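Local coordinates for protein cellulase (Xanthomonas axonopodis pv. citri, PDB 5HOS) that probably hydrolyses internal beta-1,4-glucosidic bonds of cellulose and related glucans, as an endo-beta-1,4-glucanase of glycosyl hydrolase family 5, at residues A[146-156]-A[179-190]; A[77-88]-A[134-142]. All blocks are in the same frame, centred on the assembly; numbering follows the deposited sequence.

Contact 1. Residues A[146-156]-A[179-190]; sequences FKSDNAVIFGL and IRKTGATNLILV
Asn186 lays its carboxamide flat over one face of the Phe154 ring, the two planes only 22° apart, with Asn186 CG 3.4 Å from Phe154 CZ. Its CB sits over the same face as a CH-pi contact, offset toward the rim. With CG turned anti to its own carbonyl carbon (chi1 -49°), the amide reaches back into the turns of 146-152 and is pinned from both ends. ND2 gives an almost straight bond of 3.0 Å to Val152 O and a second one to Phe146 O, both acceptors close to the amide plane; OD1 takes the backbone N of Ser148 at 2.9 Å. Three hydrogen bonds thus fix the amide's rotation and hold it flat against the ring. Phe146 O is shared, since Asp149 N reaches it from the opposite face of its plane. At the ring's edge lie Ala184 CB and Ile179 CG2.

Further out, Thr185 N donates to Ser148 OG, and the extended Lys147 chain runs past Ala184 so that NZ donates a 3.0 Å hydrogen bond to Thr182 O. Toward the other end, Leu156 crosses Ile188, its CG 3.6 Å from Ile188 CG2, and its CD2 meets Ile179 CD1. On the sheet face opposite Phe154 and Ile188, Ile153 CG2 packs against Leu187 CD2 and Leu189 CG, the Ile153 and Leu187 side chains side by side and pointing the same way.

Between these layers the backbones pair in parallel: Phe154 N to Leu187 O, Leu189 N to Phe154 O, and Leu156 N to Leu189 O. A water bridges Val152 O and Leu187 N. Strand 152-155, helix 165-181 and strand 188-191 form a beta-alpha-beta crossover in the eight-stranded TIM barrel of family 5 glycosyl hydrolases.

Contact 2. Residues A[77-88]-A[134-142]; sequences WERLQPRAGGEL and TFNDLWRRL
Leu138 presses CD2 squarely onto one face of the Trp77 indole, 3.5 Å from the centroid of the five-membered ring and 7° off its normal. The far end of the same indole reaches Thr134 and Phe135: Thr134 O lies at the edge, and Trp77 CH2 meets Phe135 CD1 at 3.8 Å, the two ring planes inclined at 55°. Leu80 CD2 against Leu142 CD2 continues the apolar packing down the helix.

Beside this apolar patch runs a polar one. Gln81 NE2 gives Asp137 OD2 a bent hydrogen bond of 2.9 Å, amide and carboxylate nearly coplanar. Arg141 lays one face of its guanidinium over Gly86 and Glu87 CA; its NH2 bonds to Gly85 O from above the carbonyl plane, and NH1 makes a 3.0 Å salt bridge with Glu87 OE2. Leu88 CG packs on Arg141 CB.

In barrel terms, the loop after strand 70-75, with its short helix 77-80, is docked here on helix 132-145, which packs on the outside of the TIM barrel.

What holds these groups in place lies one shell out. The Gln81 chain is extended, CG anti to the backbone N (chi1 -170°), which carries its amide between three neighbours: OE1 accepts the straight Trp77 NE1 bond in the indole plane, and NE2 also donates, nearly straight, to Gly86 O, fixing the amide's rotation. Asp137 OD2 is shared by Gln81 and, on its syn side, Arg141 NE at 2.8 Å; OD1 takes Arg140 NH2. The carboxylate is therefore salt-bridged to both Arg140 and Arg141, which would probably stabilise its negative charge. A water joins Gln81 OE1, Gly85 N and Thr134 O, and another links Leu88 N with Arg141 NH1. Val114 of strand 109-114 and Tyr120 also touch Trp77.

Coming from the N terminus, the chain leaves strand 70-75, runs through 77-88, then makes helix 90-105, strand 109-114 and the small 119-124 hairpin before helix 132-145 returns to close contact 2 over 45 intervening residues. The same helix leads straight into 146-156, where contact 1 opens; helix 165-181 fills most of the 22-residue loop that 179-190 closes. The two loops follow in series, neither nesting nor crossing. Trp139, on helix 132-145, joins them: its NE1 probably bonds to Leu156 O at 3.1 Å, and its ring packs on Phe154. Contact 2 ties the loop after the second barrel strand, 70-75, to that helix, contact 1 the fourth strand to the fifth.

Contact 1. Residues A[146-156]-A[179-190]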
loop_
_atom_site.group_PDB
_atom_site.type_symbol
_atom_site.label_atom_id
_atom_site.label_comp_id
_atom_site.label_asym_id
_atom_site.label_seq_id
_atom_site.Cartn_x
_atom_site.Cartn_y
_atom_site.Cartn_z
ATOM N N PHE A 146 -17.510 -1.934 3.921
ATOM C CA PHE A 146 -16.755 -3.176 4.095
ATOM C C PHE A 146 -16.601 -3.571 5.546
ATOM O O PHE A 146 -15.624 -4.237 5.899
ATOM C CB PHE A 146 -15.400 -3.045 3.411
ATOM C CG PHE A 146 -15.521 -2.882 1.932
ATOM C CD1 PHE A 146 -15.870 -3.974 1.135
ATOM C CD2 PHE A 146 -15.346 -1.644 1.338
ATOM C CE1 PHE A 146 -16.023 -3.831 -0.228
ATOM C CE2 PHE A 146 -15.492 -1.501 -0.031
ATOM C CZ PHE A 146 -15.831 -2.593 -0.808
ATOM N N LYS A 147 -17.596 -3.201 6.355
ATOM C CA LYS A 147 -17.533 -3.328 7.825
ATOM C C LYS A 147 -17.207 -4.735 8.277
ATOM O O LYS A 147 -17.997 -5.659 8.093
ATOM C CB LYS A 147 -18.846 -2.880 8.475
ATOM C CG LYS A 147 -18.816 -2.930 10.009
ATOM C CD LYS A 147 -20.083 -2.347 10.617
ATOM C CE LYS A 147 -20.182 -2.675 12.097
ATOM N NZ LYS A 147 -21.310 -1.931 12.730
ATOM N N SER A 148 -16.023 -4.872 8.855
ATOM C CA SER A 148 -15.562 -6.093 9.495
ATOM C C SER A 148 -15.466 -7.303 8.555
ATOM O O SER A 148 -15.479 -8.442 8.999
ATOM C CB SER A 148 -16.430 -6.410 10.722
ATOM O OG SER A 148 -16.432 -5.322 11.611
ATOM N N ASP A 149 -15.333 -7.043 7.261
ATOM C CA ASP A 149 -15.108 -8.080 6.290
ATOM C C ASP A 149 -13.620 -8.394 6.366
ATOM O O ASP A 149 -12.790 -7.581 5.982
ATOM C CB ASP A 149 -15.510 -7.579 4.903
ATOM C CG ASP A 149 -15.335 -8.629 3.817
ATOM O OD1 ASP A 149 -14.490 -9.525 3.963
ATOM O OD2 ASP A 149 -16.049 -8.545 2.793
ATOM N N ASN A 150 -13.288 -9.582 6.856
ATOM C CA ASN A 150 -11.892 -9.935 7.116
ATOM C C ASN A 150 -11.009 -10.018 5.864
ATOM O O ASN A 150 -9.794 -9.979 5.979
ATOM C CB ASN A 150 -11.805 -11.229 7.924
ATOM C CG ASN A 150 -10.462 -11.393 8.620
ATOM O OD1 ASN A 150 -10.028 -10.517 9.385
ATOM N ND2 ASN A 150 -9.788 -12.509 8.352
ATOM N N ALA A 151 -11.605 -10.097 4.676
ATOM C CA ALA A 151 -10.809 -10.029 3.441
ATOM C C ALA A 151 -10.309 -8.633 3.100
ATOM O O ALA A 151 -9.423 -8.512 2.262
ATOM C CB ALA A 151 -11.596 -10.567 2.265
ATOM N N VAL A 152 -10.889 -7.591 3.707
ATOM C CA VAL A 152 -10.643 -6.213 3.291
ATOM C C VAL A 152 -9.798 -5.488 4.324
ATOM O O VAL A 152 -10.145 -5.444 5.509
ATOM C CB VAL A 152 -11.961 -5.453 3.060
ATOM C CG1 VAL A 152 -11.703 -4.072 2.475
ATOM C CG2 VAL A 152 -12.858 -6.249 2.118
ATOM N N ILE A 153 -8.690 -4.925 3.849
ATOM C CA ILE A 153 -7.747 -4.173 4.664
ATOM C C ILE A 153 -7.812 -2.709 4.222
ATOM O O ILE A 153 -7.897 -2.406 3.026
ATOM C CB ILE A 153 -6.319 -4.742 4.506
ATOM C CG1 ILE A 153 -6.264 -6.207 4.969
ATOM C CG2 ILE A 153 -5.292 -3.900 5.262
ATOM C CD1 ILE A 153 -5.063 -6.971 4.442
ATOM N N PHE A 154 -7.780 -1.806 5.194
ATOM C CA PHE A 154 -7.933 -0.380 4.939
ATOM C C PHE A 154 -6.579 0.321 4.839
ATOM O O PHE A 154 -5.915 0.536 5.840
ATOM C CB PHE A 154 -8.800 0.251 6.038
ATOM C CG PHE A 154 -10.221 -0.284 6.115
ATOM C CD1 PHE A 154 -10.844 -0.897 5.034
ATOM C CD2 PHE A 154 -10.953 -0.123 7.287
ATOM C CE1 PHE A 154 -12.154 -1.340 5.117
ATOM C CE2 PHE A 154 -12.258 -0.574 7.382
ATOM C CZ PHE A 154 -12.859 -1.190 6.302
ATOM N N GLY A 155 -6.175 0.660 3.616
ATOM C CA GLY A 155 -4.950 1.438 3.364
ATOM C C GLY A 155 -5.274 2.920 3.380
ATOM O O GLY A 155 -5.642 3.486 2.353
ATOM N N LEU A 156 -5.123 3.551 4.543
ATOM C CA LEU A 156 -5.597 4.934 4.763
ATOM C C LEU A 156 -5.226 5.929 3.664
ATOM O O LEU A 156 -6.075 6.688 3.202
ATOM C CB LEU A 156 -5.092 5.480 6.094
ATOM C CG LEU A 156 -5.591 4.834 7.387
ATOM C CD1 LEU A 156 -4.977 5.603 8.548
ATOM C CD2 LEU A 156 -7.107 4.842 7.459
ATOM N N ILE A 179 -13.072 5.282 11.741
ATOM C CA ILE A 179 -13.260 3.907 11.319
ATOM C C ILE A 179 -13.757 3.055 12.483
ATOM O O ILE A 179 -14.729 2.316 12.329
ATOM C CB ILE A 179 -11.979 3.317 10.696
ATOM C CG1 ILE A 179 -11.743 3.974 9.329
ATOM C CG2 ILE A 179 -12.094 1.805 10.513
ATOM C CD1 ILE A 179 -10.344 3.793 8.788
ATOM N N ARG A 180 -13.105 3.173 13.633
ATOM C CA ARG A 180 -13.478 2.362 14.802
ATOM C C ARG A 180 -14.840 2.718 15.361
ATOM O O ARG A 180 -15.551 1.839 15.871
ATOM C CB ARG A 180 -12.400 2.425 15.902
ATOM C CG ARG A 180 -11.047 1.822 15.527
ATOM C CD ARG A 180 -11.156 0.570 14.665
ATOM N NE ARG A 180 -9.861 -0.065 14.451
ATOM C CZ ARG A 180 -9.619 -0.984 13.522
ATOM N NH1 ARG A 180 -10.593 -1.412 12.711
ATOM N NH2 ARG A 180 -8.393 -1.478 13.393
ATOM N N LYS A 181 -15.232 3.982 15.243
ATOM C CA LYS A 181 -16.553 4.386 15.708
ATOM C C LYS A 181 -17.676 3.719 14.880
ATOM O O LYS A 181 -18.774 3.534 15.396
ATOM C CB LYS A 181 -16.687 5.912 15.754
ATOM C CG LYS A 181 -17.769 6.387 16.707
ATOM C CD LYS A 181 -17.671 7.866 17.030
ATOM C CE LYS A 181 -18.646 8.222 18.146
ATOM N NZ LYS A 181 -18.777 9.693 18.317
ATOM N N THR A 182 -17.390 3.302 13.635
ATOM C CA THR A 182 -18.372 2.537 12.840
ATOM C C THR A 182 -18.585 1.107 13.338
ATOM O O THR A 182 -19.560 0.471 12.955
ATOM C CB THR A 182 -18.006 2.401 11.350
ATOM O OG1 THR A 182 -16.881 1.521 11.203
ATOM C CG2 THR A 182 -17.723 3.752 10.709
ATOM N N GLY A 183 -17.659 0.599 14.146
ATOM C CA GLY A 183 -17.675 -0.790 14.612
ATOM C C GLY A 183 -16.834 -1.725 13.761
ATOM O O GLY A 183 -16.645 -2.878 14.108
ATOM N N ALA A 184 -16.297 -1.223 12.651
ATOM C CA ALA A 184 -15.476 -2.025 11.763
ATOM C C ALA A 184 -14.204 -2.498 12.455
ATOM O O ALA A 184 -13.481 -1.697 13.058
ATOM C CB ALA A 184 -15.119 -1.218 10.529
ATOM N N THR A 185 -13.948 -3.801 12.361
ATOM C CA THR A 185 -12.804 -4.440 12.995
ATOM C C THR A 185 -11.649 -4.745 12.052
ATOM O O THR A 185 -10.703 -5.429 12.439
ATOM C CB THR A 185 -13.237 -5.767 13.634
ATOM O OG1 THR A 185 -13.813 -6.600 12.619
ATOM C CG2 THR A 185 -14.251 -5.516 14.724
ATOM N N ASN A 186 -11.706 -4.214 10.836
ATOM C CA ASN A 186 -10.696 -4.480 9.832
ATOM C C ASN A 186 -9.305 -4.019 10.233
ATOM O O ASN A 186 -9.137 -3.069 11.003
ATOM C CB ASN A 186 -11.035 -3.771 8.523
ATOM C CG ASN A 186 -12.467 -4.003 8.079
ATOM O OD1 ASN A 186 -13.405 -3.587 8.763
ATOM N ND2 ASN A 186 -12.641 -4.622 6.946
ATOM N N LEU A 187 -8.314 -4.686 9.667
ATOM C CA LEU A 187 -6.950 -4.234 9.774
ATOM C C LEU A 187 -6.802 -2.904 9.046
ATOM O O LEU A 187 -7.313 -2.744 7.925
ATOM C CB LEU A 187 -6.018 -5.252 9.156
ATOM C CG LEU A 187 -4.561 -4.840 9.017
ATOM C CD1 LEU A 187 -3.893 -4.740 10.385
ATOM C CD2 LEU A 187 -3.862 -5.808 8.087
ATOM N N ILE A 188 -6.095 -1.974 9.688
ATOM C CA ILE A 188 -5.794 -0.677 9.106
ATOM C C ILE A 188 -4.286 -0.552 8.894
ATOM O O ILE A 188 -3.516 -0.836 9.784
ATOM C CB ILE A 188 -6.282 0.494 9.999
ATOM C CG1 ILE A 188 -7.798 0.435 10.186
ATOM C CG2 ILE A 188 -5.881 1.833 9.376
ATOM C CD1 ILE A 188 -8.318 1.321 11.296
ATOM N N LEU A 189 -3.879 -0.097 7.705
ATOM C CA LEU A 189 -2.491 0.227 7.419
ATOM C C LEU A 189 -2.319 1.748 7.460
ATOM O O LEU A 189 -2.997 2.484 6.719
ATOM C CB LEU A 189 -2.070 -0.341 6.063
ATOM C CG LEU A 189 -2.223 -1.852 5.863
ATOM C CD1 LEU A 189 -1.707 -2.244 4.491
ATOM C CD2 LEU A 189 -1.529 -2.661 6.940
ATOM N N VAL A 190 -1.416 2.198 8.333
ATOM C CA VAL A 190 -1.236 3.621 8.671
ATOM C C VAL A 190 0.142 4.066 8.187
ATOM O O VAL A 190 1.161 3.588 8.694
ATOM C CB VAL A 190 -1.299 3.847 10.198
ATOM C CG1 VAL A 190 -1.297 5.338 10.521
ATOM C CG2 VAL A 190 -2.534 3.184 10.788
HETATM O O HOH W 1 -8.990 -6.747 7.685
#

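Contact 2. Residues A[77-88]-A[134-142]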
loop_
_atom_site.group_PDB
_atom_site.type_symbol
_atom_site.label_atom_id
_atom_site.label_comp_id
_atom_site.label_asym_id
_atom_site.label_seq_id
_atom_site.Cartn_x
_atom_site.Cartn_y
_atom_site.Cartn_z
ATOM N N TRP A 77 -9.305 8.561 -4.812
ATOM C CA TRP A 77 -10.322 9.162 -3.935
ATOM C C TRP A 77 -11.434 9.834 -4.759
ATOM O O TRP A 77 -12.614 9.601 -4.526
ATOM C CB TRP A 77 -9.661 10.189 -3.003
ATOM C CG TRP A 77 -10.518 10.749 -1.888
ATOM C CD1 TRP A 77 -11.871 10.621 -1.714
ATOM C CD2 TRP A 77 -10.064 11.579 -0.819
ATOM N NE1 TRP A 77 -12.277 11.303 -0.602
ATOM C CE2 TRP A 77 -11.189 11.908 -0.034
ATOM C CE3 TRP A 77 -8.809 12.082 -0.450
ATOM C CZ2 TRP A 77 -11.099 12.706 1.117
ATOM C CZ3 TRP A 77 -8.721 12.888 0.704
ATOM C CH2 TRP A 77 -9.855 13.190 1.460
ATOM N N GLU A 78 -11.042 10.639 -5.739
ATOM C CA GLU A 78 -11.995 11.446 -6.493
ATOM C C GLU A 78 -12.923 10.622 -7.380
ATOM O O GLU A 78 -14.041 11.063 -7.682
ATOM C CB GLU A 78 -11.265 12.492 -7.340
ATOM C CG GLU A 78 -10.490 13.500 -6.499
ATOM C CD GLU A 78 -9.055 13.100 -6.188
ATOM O OE1 GLU A 78 -8.638 11.947 -6.457
ATOM O OE2 GLU A 78 -8.330 13.964 -5.651
ATOM N N ARG A 79 -12.468 9.447 -7.804
ATOM C CA ARG A 79 -13.324 8.513 -8.541
ATOM C C ARG A 79 -14.319 7.817 -7.613
ATOM O O ARG A 79 -15.465 7.603 -7.981
ATOM C CB ARG A 79 -12.482 7.488 -9.286
ATOM C CG ARG A 79 -11.624 8.123 -10.368
ATOM C CD ARG A 79 -10.969 7.103 -11.275
ATOM N NE ARG A 79 -10.349 7.797 -12.413
ATOM C CZ ARG A 79 -9.111 7.631 -12.873
ATOM N NH1 ARG A 79 -8.270 6.729 -12.363
ATOM N NH2 ARG A 79 -8.713 8.372 -13.913
ATOM N N LEU A 80 -13.875 7.460 -6.416
ATOM C CA LEU A 80 -14.751 6.821 -5.438
ATOM C C LEU A 80 -15.713 7.792 -4.739
ATOM O O LEU A 80 -16.840 7.409 -4.429
ATOM C CB LEU A 80 -13.929 6.053 -4.410
ATOM C CG LEU A 80 -14.727 5.286 -3.344
ATOM C CD1 LEU A 80 -15.661 4.253 -3.957
ATOM C CD2 LEU A 80 -13.771 4.631 -2.375
ATOM N N GLN A 81 -15.262 9.020 -4.473
ATOM C CA GLN A 81 -16.072 10.031 -3.794
ATOM C C GLN A 81 -15.868 11.377 -4.482
ATOM O O GLN A 81 -15.012 12.157 -4.075
ATOM C CB GLN A 81 -15.725 10.110 -2.313
ATOM C CG GLN A 81 -16.699 10.968 -1.519
ATOM C CD GLN A 81 -16.293 11.148 -0.076
ATOM O OE1 GLN A 81 -15.105 11.240 0.235
ATOM N NE2 GLN A 81 -17.276 11.222 0.815
ATOM N N PRO A 82 -16.655 11.644 -5.539
ATOM C CA PRO A 82 -16.438 12.852 -6.358
ATOM C C PRO A 82 -16.672 14.204 -5.662
ATOM O O PRO A 82 -16.164 15.216 -6.141
ATOM C CB PRO A 82 -17.418 12.660 -7.525
ATOM C CG PRO A 82 -17.618 11.187 -7.613
ATOM C CD PRO A 82 -17.611 10.722 -6.183
ATOM N N ARG A 83 -17.421 14.220 -4.558
ATOM C CA ARG A 83 -17.701 15.443 -3.808
ATOM C C ARG A 83 -17.391 15.258 -2.341
ATOM O O ARG A 83 -17.703 14.213 -1.772
ATOM C CB ARG A 83 -19.173 15.838 -3.962
ATOM C CG ARG A 83 -19.533 16.244 -5.375
ATOM C CD ARG A 83 -20.994 16.653 -5.495
ATOM N NE ARG A 83 -21.304 17.012 -6.876
ATOM C CZ ARG A 83 -21.069 18.196 -7.447
ATOM N NH1 ARG A 83 -20.513 19.207 -6.772
ATOM N NH2 ARG A 83 -21.399 18.377 -8.726
ATOM N N ALA A 84 -16.778 16.281 -1.734
ATOM C CA ALA A 84 -16.416 16.254 -0.316
ATOM C C ALA A 84 -17.651 15.990 0.526
ATOM O O ALA A 84 -18.660 16.692 0.397
ATOM C CB ALA A 84 -15.780 17.580 0.098
ATOM N N GLY A 85 -17.585 14.956 1.360
ATOM C CA GLY A 85 -18.684 14.620 2.247
ATOM C C GLY A 85 -19.870 13.939 1.573
ATOM O O GLY A 85 -20.883 13.671 2.231
ATOM N N GLY A 86 -19.744 13.644 0.277
ATOM C CA GLY A 86 -20.834 13.093 -0.504
ATOM C C GLY A 86 -20.875 11.577 -0.483
ATOM O O GLY A 86 -19.994 10.906 0.075
ATOM N N GLU A 87 -21.912 11.051 -1.129
ATOM C CA GLU A 87 -22.111 9.618 -1.262
ATOM C C GLU A 87 -20.986 9.048 -2.106
ATOM O O GLU A 87 -20.519 9.698 -3.046
ATOM C CB GLU A 87 -23.429 9.307 -1.987
ATOM C CG GLU A 87 -24.687 9.905 -1.371
ATOM C CD GLU A 87 -25.220 9.131 -0.185
ATOM O OE1 GLU A 87 -26.381 9.395 0.196
ATOM O OE2 GLU A 87 -24.505 8.268 0.367
ATOM N N LEU A 88 -20.577 7.824 -1.797
ATOM C CA LEU A 88 -19.616 7.129 -2.644
ATOM C C LEU A 88 -20.263 6.856 -3.998
ATOM O O LEU A 88 -21.444 6.537 -4.074
ATOM C CB LEU A 88 -19.144 5.825 -2.010
ATOM C CG LEU A 88 -18.536 5.924 -0.612
ATOM C CD1 LEU A 88 -18.025 4.563 -0.172
ATOM C CD2 LEU A 88 -17.419 6.947 -0.573
ATOM N N THR A 134 -13.234 16.051 6.031
ATOM C CA THR A 134 -13.416 15.527 4.685
ATOM C C THR A 134 -12.800 14.127 4.510
ATOM O O THR A 134 -13.404 13.242 3.896
ATOM C CB THR A 134 -12.856 16.518 3.651
ATOM O OG1 THR A 134 -13.656 17.708 3.691
ATOM C CG2 THR A 134 -12.884 15.944 2.239
ATOM N N PHE A 135 -11.610 13.940 5.066
ATOM C CA PHE A 135 -10.931 12.651 5.050
ATOM C C PHE A 135 -11.669 11.639 5.925
ATOM O O PHE A 135 -11.867 10.478 5.516
ATOM C CB PHE A 135 -9.473 12.845 5.493
ATOM C CG PHE A 135 -8.605 11.614 5.369
ATOM C CD1 PHE A 135 -8.604 10.834 4.204
ATOM C CD2 PHE A 135 -7.744 11.268 6.397
ATOM C CE1 PHE A 135 -7.785 9.728 4.090
ATOM C CE2 PHE A 135 -6.921 10.156 6.289
ATOM C CZ PHE A 135 -6.946 9.385 5.138
ATOM N N ASN A 136 -12.099 12.081 7.106
ATOM C CA ASN A 136 -12.897 11.241 8.003
ATOM C C ASN A 136 -14.140 10.673 7.319
ATOM O O ASN A 136 -14.477 9.505 7.509
ATOM C CB ASN A 136 -13.362 12.020 9.237
ATOM C CG ASN A 136 -12.251 12.302 10.232
ATOM O OD1 ASN A 136 -11.153 11.750 10.160
ATOM N ND2 ASN A 136 -12.547 13.176 11.189
ATOM N N ASP A 137 -14.826 11.505 6.535
ATOM C CA ASP A 137 -16.067 11.076 5.899
ATOM C C ASP A 137 -15.832 9.976 4.867
ATOM O O ASP A 137 -16.618 9.042 4.793
ATOM C CB ASP A 137 -16.801 12.239 5.254
ATOM C CG ASP A 137 -18.141 11.828 4.723
ATOM O OD1 ASP A 137 -19.053 11.610 5.546
ATOM O OD2 ASP A 137 -18.267 11.673 3.490
ATOM N N LEU A 138 -14.763 10.091 4.071
ATOM C CA LEU A 138 -14.390 8.994 3.158
ATOM C C LEU A 138 -14.271 7.680 3.920
ATOM O O LEU A 138 -14.890 6.679 3.548
ATOM C CB LEU A 138 -13.061 9.271 2.446
ATOM C CG LEU A 138 -12.461 8.113 1.624
ATOM C CD1 LEU A 138 -13.334 7.764 0.435
ATOM C CD2 LEU A 138 -11.044 8.431 1.171
ATOM N N TRP A 139 -13.456 7.690 4.972
ATOM C CA TRP A 139 -13.169 6.458 5.716
ATOM C C TRP A 139 -14.350 5.935 6.526
ATOM O O TRP A 139 -14.462 4.726 6.700
ATOM C CB TRP A 139 -11.872 6.556 6.536
ATOM C CG TRP A 139 -10.709 6.203 5.657
ATOM C CD1 TRP A 139 -9.709 7.025 5.241
ATOM C CD2 TRP A 139 -10.499 4.946 5.005
ATOM N NE1 TRP A 139 -8.869 6.353 4.393
ATOM C CE2 TRP A 139 -9.333 5.074 4.222
ATOM C CE3 TRP A 139 -11.181 3.723 5.009
ATOM C CZ2 TRP A 139 -8.814 4.010 3.468
ATOM C CZ3 TRP A 139 -10.671 2.661 4.251
ATOM C CH2 TRP A 139 -9.499 2.816 3.487
ATOM N N ARG A 140 -15.224 6.824 6.998
ATOM C CA ARG A 140 -16.485 6.394 7.611
ATOM C C ARG A 140 -17.296 5.564 6.616
ATOM O O ARG A 140 -17.744 4.459 6.933
ATOM C CB ARG A 140 -17.319 7.596 8.076
ATOM C CG ARG A 140 -18.567 7.220 8.870
ATOM C CD ARG A 140 -19.391 8.436 9.268
ATOM N NE ARG A 140 -19.760 9.250 8.109
ATOM C CZ ARG A 140 -20.748 8.988 7.248
ATOM N NH1 ARG A 140 -21.527 7.912 7.379
ATOM N NH2 ARG A 140 -20.963 9.819 6.236
ATOM N N ARG A 141 -17.459 6.102 5.410
ATOM C CA ARG A 141 -18.245 5.451 4.358
ATOM C C ARG A 141 -17.615 4.153 3.865
ATOM O O ARG A 141 -18.320 3.186 3.642
ATOM C CB ARG A 141 -18.483 6.411 3.192
ATOM C CG ARG A 141 -19.358 7.600 3.569
ATOM C CD ARG A 141 -19.489 8.567 2.409
ATOM N NE ARG A 141 -20.248 9.781 2.732
ATOM C CZ ARG A 141 -21.578 9.894 2.729
ATOM N NH1 ARG A 141 -22.372 8.865 2.441
ATOM N NH2 ARG A 141 -22.125 11.067 3.027
ATOM N N LEU A 142 -16.291 4.133 3.697
ATOM C CA LEU A 142 -15.609 2.894 3.295
ATOM C C LEU A 142 -15.693 1.854 4.394
ATOM O O LEU A 142 -15.900 0.677 4.107
ATOM C CB LEU A 142 -14.147 3.122 2.932
ATOM C CG LEU A 142 -13.845 3.441 1.469
ATOM C CD1 LEU A 142 -12.387 3.851 1.347
ATOM C CD2 LEU A 142 -14.136 2.253 0.562
HETATM O O HOH W 2 -15.240 13.389 1.927
HETATM O O HOH W 3 -21.939 6.316 0.545
#